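Local coordinates for D-3-phosphoglycerate dehydrogenase-related protein (PDB 4S1V) that probably catalyses the NAD-dependent oxidation of a D-2-hydroxyacid such as 3-phosphoglycerate, or the reverse reduction of the 2-oxoacid, at residues I74-T77 with N82-D85; P122-Q127 with H132-G137. All coordinates share one frame; numbering follows the deposited sequence.

Interaction 1: I74-T77 with N82-D85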
loop_
_atom_site.group_PDB
_atom_site.type_symbol
_atom_site.label_atom_id
_atom_site.label_comp_id
_atom_site.label_asym_id
_atom_site.label_seq_id
_atom_site.Cartn_x
_atom_site.Cartn_y
_atom_site.Cartn_z
ATOM N N ILE C 74 -30.660 -34.327 -16.441
ATOM C CA ILE C 74 -29.629 -33.326 -16.247
ATOM C C ILE C 74 -29.203 -32.801 -17.621
ATOM O O ILE C 74 -28.770 -33.569 -18.474
ATOM C CB ILE C 74 -28.429 -33.900 -15.488
ATOM C CG1 ILE C 74 -28.834 -34.208 -14.039
ATOM C CG2 ILE C 74 -27.253 -32.930 -15.551
ATOM C CD1 ILE C 74 -27.798 -34.991 -13.264
ATOM N N SER C 75 -29.344 -31.496 -17.835
ATOM C CA SER C 75 -28.890 -30.886 -19.082
ATOM C C SER C 75 -27.628 -30.079 -18.826
ATOM O O SER C 75 -27.657 -29.076 -18.115
ATOM C CB SER C 75 -29.981 -30.011 -19.710
ATOM O OG SER C 75 -29.556 -29.493 -20.970
ATOM N N GLN C 76 -26.525 -30.539 -19.406
ATOM C CA GLN C 76 -25.212 -29.969 -19.174
ATOM C C GLN C 76 -24.942 -28.840 -20.159
ATOM O O GLN C 76 -25.166 -28.992 -21.365
ATOM C CB GLN C 76 -24.150 -31.070 -19.310
ATOM C CG GLN C 76 -22.718 -30.645 -19.020
ATOM C CD GLN C 76 -22.529 -30.184 -17.584
ATOM O OE1 GLN C 76 -22.721 -30.955 -16.651
ATOM N NE2 GLN C 76 -22.154 -28.919 -17.407
ATOM N N THR C 77 -24.494 -27.697 -19.644
ATOM C CA THR C 77 -23.922 -26.656 -20.494
ATOM C C THR C 77 -22.530 -27.141 -20.885
ATOM O O THR C 77 -21.739 -27.538 -20.013
ATOM C CB THR C 77 -23.793 -25.302 -19.772
ATOM O OG1 THR C 77 -23.166 -25.491 -18.494
ATOM C CG2 THR C 77 -25.177 -24.633 -19.602
ATOM N N ASN C 82 -15.253 -34.097 -15.291
ATOM C CA ASN C 82 -14.977 -34.633 -13.963
ATOM C C ASN C 82 -16.049 -34.506 -12.873
ATOM O O ASN C 82 -16.036 -35.252 -11.906
ATOM C CB ASN C 82 -13.634 -34.065 -13.470
ATOM C CG ASN C 82 -12.481 -34.410 -14.399
ATOM O OD1 ASN C 82 -12.184 -35.584 -14.633
ATOM N ND2 ASN C 82 -11.829 -33.390 -14.937
ATOM N N HIS C 83 -16.975 -33.569 -13.039
ATOM C CA HIS C 83 -17.966 -33.261 -12.007
ATOM C C HIS C 83 -19.188 -34.152 -12.067
ATOM O O HIS C 83 -20.056 -34.071 -11.185
ATOM C CB HIS C 83 -18.401 -31.807 -12.144
ATOM C CG HIS C 83 -19.236 -31.559 -13.370
ATOM N ND1 HIS C 83 -18.728 -31.630 -14.614
ATOM C CD2 HIS C 83 -20.598 -31.299 -13.510
ATOM C CE1 HIS C 83 -19.710 -31.399 -15.508
ATOM N NE2 HIS C 83 -20.854 -31.197 -14.828
ATOM N N ILE C 84 -19.275 -34.995 -13.100
ATOM C CA ILE C 84 -20.465 -35.817 -13.345
ATOM C C ILE C 84 -20.121 -37.217 -13.891
ATOM O O ILE C 84 -19.199 -37.374 -14.691
ATOM C CB ILE C 84 -21.488 -35.075 -14.252
ATOM C CG1 ILE C 84 -22.861 -35.768 -14.225
ATOM C CG2 ILE C 84 -20.956 -34.903 -15.671
ATOM C CD1 ILE C 84 -23.969 -35.008 -14.939
ATOM N N ASP C 85 -20.863 -38.225 -13.440
ATOM C CA ASP C 85 -20.610 -39.621 -13.802
ATOM C C ASP C 85 -21.821 -40.180 -14.542
ATOM O O ASP C 85 -22.787 -40.648 -13.922
ATOM C CB ASP C 85 -20.319 -40.439 -12.535
ATOM C CG ASP C 85 -19.904 -41.881 -12.829
ATOM O OD1 ASP C 85 -20.320 -42.464 -13.858
ATOM O OD2 ASP C 85 -19.160 -42.443 -11.996
#

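Interaction 2: P122-Q127 with H132-G137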
loop_
_atom_site.group_PDB
_atom_site.type_symbol
_atom_site.label_atom_id
_atom_site.label_comp_id
_atom_site.label_asym_id
_atom_site.label_seq_id
_atom_site.Cartn_x
_atom_site.Cartn_y
_atom_site.Cartn_z
ATOM N N PRO C 122 -4.530 -4.259 -12.258
ATOM C CA PRO C 122 -5.494 -4.141 -11.151
ATOM C C PRO C 122 -4.982 -3.320 -9.959
ATOM O O PRO C 122 -5.736 -2.518 -9.404
ATOM C CB PRO C 122 -5.748 -5.602 -10.734
ATOM C CG PRO C 122 -5.295 -6.433 -11.892
ATOM C CD PRO C 122 -4.156 -5.668 -12.498
ATOM N N SER C 123 -3.713 -3.509 -9.589
ATOM C CA SER C 123 -3.104 -2.766 -8.478
ATOM C C SER C 123 -2.968 -1.278 -8.789
ATOM O O SER C 123 -3.199 -0.444 -7.923
ATOM C CB SER C 123 -1.725 -3.334 -8.119
ATOM O OG SER C 123 -1.793 -4.728 -7.910
ATOM N N TYR C 124 -2.558 -0.959 -10.015
ATOM C CA TYR C 124 -2.461 0.434 -10.460
ATOM C C TYR C 124 -3.822 1.125 -10.339
ATOM O O TYR C 124 -3.928 2.210 -9.770
ATOM C CB TYR C 124 -1.959 0.519 -11.910
ATOM C CG TYR C 124 -0.452 0.651 -12.101
ATOM C CD1 TYR C 124 0.267 1.683 -11.492
ATOM C CD2 TYR C 124 0.240 -0.225 -12.934
ATOM C CE1 TYR C 124 1.632 1.825 -11.693
ATOM C CE2 TYR C 124 1.611 -0.094 -13.143
ATOM C CZ TYR C 124 2.303 0.931 -12.520
ATOM O OH TYR C 124 3.653 1.064 -12.726
ATOM N N ILE C 125 -4.850 0.473 -10.884
ATOM C CA ILE C 125 -6.228 0.956 -10.853
ATOM C C ILE C 125 -6.744 1.112 -9.417
ATOM O O ILE C 125 -7.261 2.168 -9.052
ATOM C CB ILE C 125 -7.144 0.037 -11.698
ATOM C CG1 ILE C 125 -6.812 0.221 -13.185
ATOM C CG2 ILE C 125 -8.623 0.314 -11.425
ATOM C CD1 ILE C 125 -7.343 -0.869 -14.087
ATOM N N GLU C 126 -6.570 0.077 -8.602
ATOM C CA GLU C 126 -6.997 0.131 -7.198
ATOM C C GLU C 126 -6.318 1.255 -6.404
ATOM O O GLU C 126 -6.969 1.929 -5.598
ATOM C CB GLU C 126 -6.763 -1.219 -6.524
ATOM C CG GLU C 126 -7.192 -1.290 -5.071
ATOM C CD GLU C 126 -6.575 -2.484 -4.370
ATOM O OE1 GLU C 126 -7.038 -3.619 -4.611
ATOM O OE2 GLU C 126 -5.617 -2.287 -3.590
ATOM N N GLN C 127 -5.019 1.455 -6.627
ATOM C CA GLN C 127 -4.287 2.530 -5.958
ATOM C C GLN C 127 -4.778 3.903 -6.407
ATOM O O GLN C 127 -4.843 4.840 -5.605
ATOM C CB GLN C 127 -2.780 2.407 -6.192
ATOM C CG GLN C 127 -2.097 1.327 -5.363
ATOM C CD GLN C 127 -2.049 1.646 -3.873
ATOM O OE1 GLN C 127 -1.802 2.786 -3.471
ATOM N NE2 GLN C 127 -2.268 0.631 -3.048
ATOM N N HIS C 132 -3.846 7.352 -4.910
ATOM C CA HIS C 132 -2.405 7.286 -5.138
ATOM C C HIS C 132 -2.126 7.146 -6.606
ATOM O O HIS C 132 -2.346 6.080 -7.194
ATOM C CB HIS C 132 -1.780 6.142 -4.340
ATOM C CG HIS C 132 -2.119 6.173 -2.859
ATOM N ND1 HIS C 132 -1.853 7.236 -2.077
ATOM C CD2 HIS C 132 -2.722 5.225 -2.037
ATOM C CE1 HIS C 132 -2.260 6.985 -0.819
ATOM N NE2 HIS C 132 -2.790 5.753 -0.793
ATOM N N TRP C 133 -1.650 8.236 -7.208
ATOM C CA TRP C 133 -1.427 8.317 -8.647
ATOM C C TRP C 133 -0.269 7.465 -9.079
ATOM O O TRP C 133 0.848 7.623 -8.580
ATOM C CB TRP C 133 -1.181 9.765 -9.055
ATOM C CG TRP C 133 -0.876 9.935 -10.525
ATOM C CD1 TRP C 133 0.369 10.126 -11.117
ATOM C CD2 TRP C 133 -1.833 9.933 -11.646
ATOM N NE1 TRP C 133 0.249 10.234 -12.481
ATOM C CE2 TRP C 133 -1.039 10.133 -12.862
ATOM C CE3 TRP C 133 -3.216 9.792 -11.757
ATOM C CZ2 TRP C 133 -1.621 10.186 -14.122
ATOM C CZ3 TRP C 133 -3.791 9.839 -13.031
ATOM C CH2 TRP C 133 -3.013 10.034 -14.186
ATOM N N GLN C 134 -0.528 6.556 -10.014
ATOM C CA GLN C 134 0.516 5.728 -10.634
ATOM C C GLN C 134 1.328 4.917 -9.605
ATOM O O GLN C 134 2.555 4.856 -9.667
ATOM C CB GLN C 134 1.422 6.591 -11.534
ATOM C CG GLN C 134 2.140 5.817 -12.628
ATOM C CD GLN C 134 2.783 6.719 -13.664
ATOM O OE1 GLN C 134 3.983 6.974 -13.609
ATOM N NE2 GLN C 134 1.988 7.203 -14.618
ATOM N N GLN C 135 0.627 4.300 -8.658
ATOM C CA GLN C 135 1.252 3.403 -7.681
ATOM C C GLN C 135 0.595 2.042 -7.838
ATOM O O GLN C 135 -0.542 1.946 -8.308
ATOM C CB GLN C 135 1.052 3.900 -6.232
ATOM C CG GLN C 135 1.673 5.250 -5.880
ATOM C CD GLN C 135 3.183 5.290 -6.070
ATOM O OE1 GLN C 135 3.878 4.299 -5.853
ATOM N NE2 GLN C 135 3.696 6.445 -6.474
ATOM N N ASN C 136 1.301 0.992 -7.439
ATOM C CA ASN C 136 0.780 -0.361 -7.590
ATOM C C ASN C 136 1.147 -1.289 -6.424
ATOM O O ASN C 136 1.113 -2.512 -6.562
ATOM C CB ASN C 136 1.227 -0.953 -8.931
ATOM C CG ASN C 136 2.725 -1.188 -9.004
ATOM O OD1 ASN C 136 3.456 -0.962 -8.037
ATOM N ND2 ASN C 136 3.193 -1.654 -10.161
ATOM N N GLY C 137 1.493 -0.697 -5.282
ATOM C CA GLY C 137 1.881 -1.464 -4.097
ATOM C C GLY C 137 3.313 -1.967 -4.135
ATOM O O GLY C 137 3.603 -3.048 -3.635
HETATM O O HOH W 1 -2.227 4.411 -9.286
#

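Interaction 1: I74-T77 with N82-D85
Gln76 and His83 meet through one hydrogen bond between their side chains. His83 NE2 donates to Gln76 OE1 at 2.6 Å, with an N-H...O angle of 148°. The bond is short but not straight. The acceptor lies in the plane of the imidazole, at the ring edge. Seen from the amide, the donor stands well above the carbonyl plane. The amide and ring planes are nearly perpendicular.

Two torsions shape the glutamine. Its CG is anti to the backbone N (chi1 -177°), and the bend at chi2 (63°) then swings NE2 forward along the chain to Thr77 O. Gln76 NE2 donates to Thr77 O at 3.0 Å, and it also bonds to Arg55 O. The buried amide is therefore held at both ends, which fixes its rotation and presents OE1 to the histidine. His83 ND1 has a weak hydrogen bond to Ser81 OG.

Ile84 adds the apolar half. Its CG2 lies 3.7 Å above one face of the His83 ring, offset toward the rim. CD1, at the end of the extended chain, meets Ile74 CG2 tip to tip at 3.9 Å.

The contact ties the end of a central strand to the loop before the next helix, a beta-loop-alpha unit of a parallel alpha/beta domain. Ile74 and Gln76 belong to strand 73-76, which runs between strands 50-53 and 95-98 in the five-stranded sheet. Segment 82-85 leads into helix 86-91, with Asp85 at the N-cap, its OD1 accepting from Leu88 N. Leu53 touches Ile74, Gln76 and His83, and Cys89 of helix 86-91 packs on both isoleucines.

Interaction 2: P122-Q127 with H132-G137
Asn136 lies over one face of the Tyr124 ring, its CB 3.8 Å from the centroid and 11° off the normal, a CH-pi contact. ND2 continues over the same face, 3.6 Å from Tyr124 CZ. The Gln134 carbonyl carbon meets the ring at its edge, and Gln135 O receives a nearly linear CA-H...O contact from Tyr124 CA at 3.3 Å.

Gln127 buries the most surface. Its CB and CG pack against Gln135 O. The bend at chi2 (-69°) brings OE1 obliquely to within 3.0 Å of His132 CD2. The side chains cross at a slant, with amide and imidazole planes 16° apart.

The helix and its returning loop project from the NAD-binding domain onto the second subunit, consistent with the dimer-forming arm of D-2-hydroxyacid dehydrogenases. His132 N donates to Gln127 O at 2.8 Å, and a type II turn from His132 to Gln135 reverses the chain. A water inside the fold-back hydrogen-bonds to Tyr124 O and His132 O, and accepts from Gln135 N at 2.9 Å.

Asn136 ND2 bonds to Gly140 O and OD1 to Leu139 N, setting its amide. On the second subunit, Tyr124 OH bonds to Gln11, Gln134 NE2 to Pro287 O and Gln135 NE2 to Tyr10 O.

Overall arrangement
Interaction 1 and interaction 2 do not touch. Their centres are 41 Å apart and their nearest atoms about 27 Å, on opposite sides of the chain's centre. They follow one another along the sequence and belong to different parts of the fold. Interaction 1 is buried in the domain of the five-stranded parallel sheet. Interaction 2 is partly buried and belongs to the NAD-binding domain, ahead of strand 150-153 of the seven-stranded sheet. That strand leads into Gly154, Gly156 and Gly159, which fit a Rossmann-type dinucleotide-binding motif. The two contacts also differ in their partners: no other subunit reaches interaction 1, whereas interaction 2 packs against the second subunit.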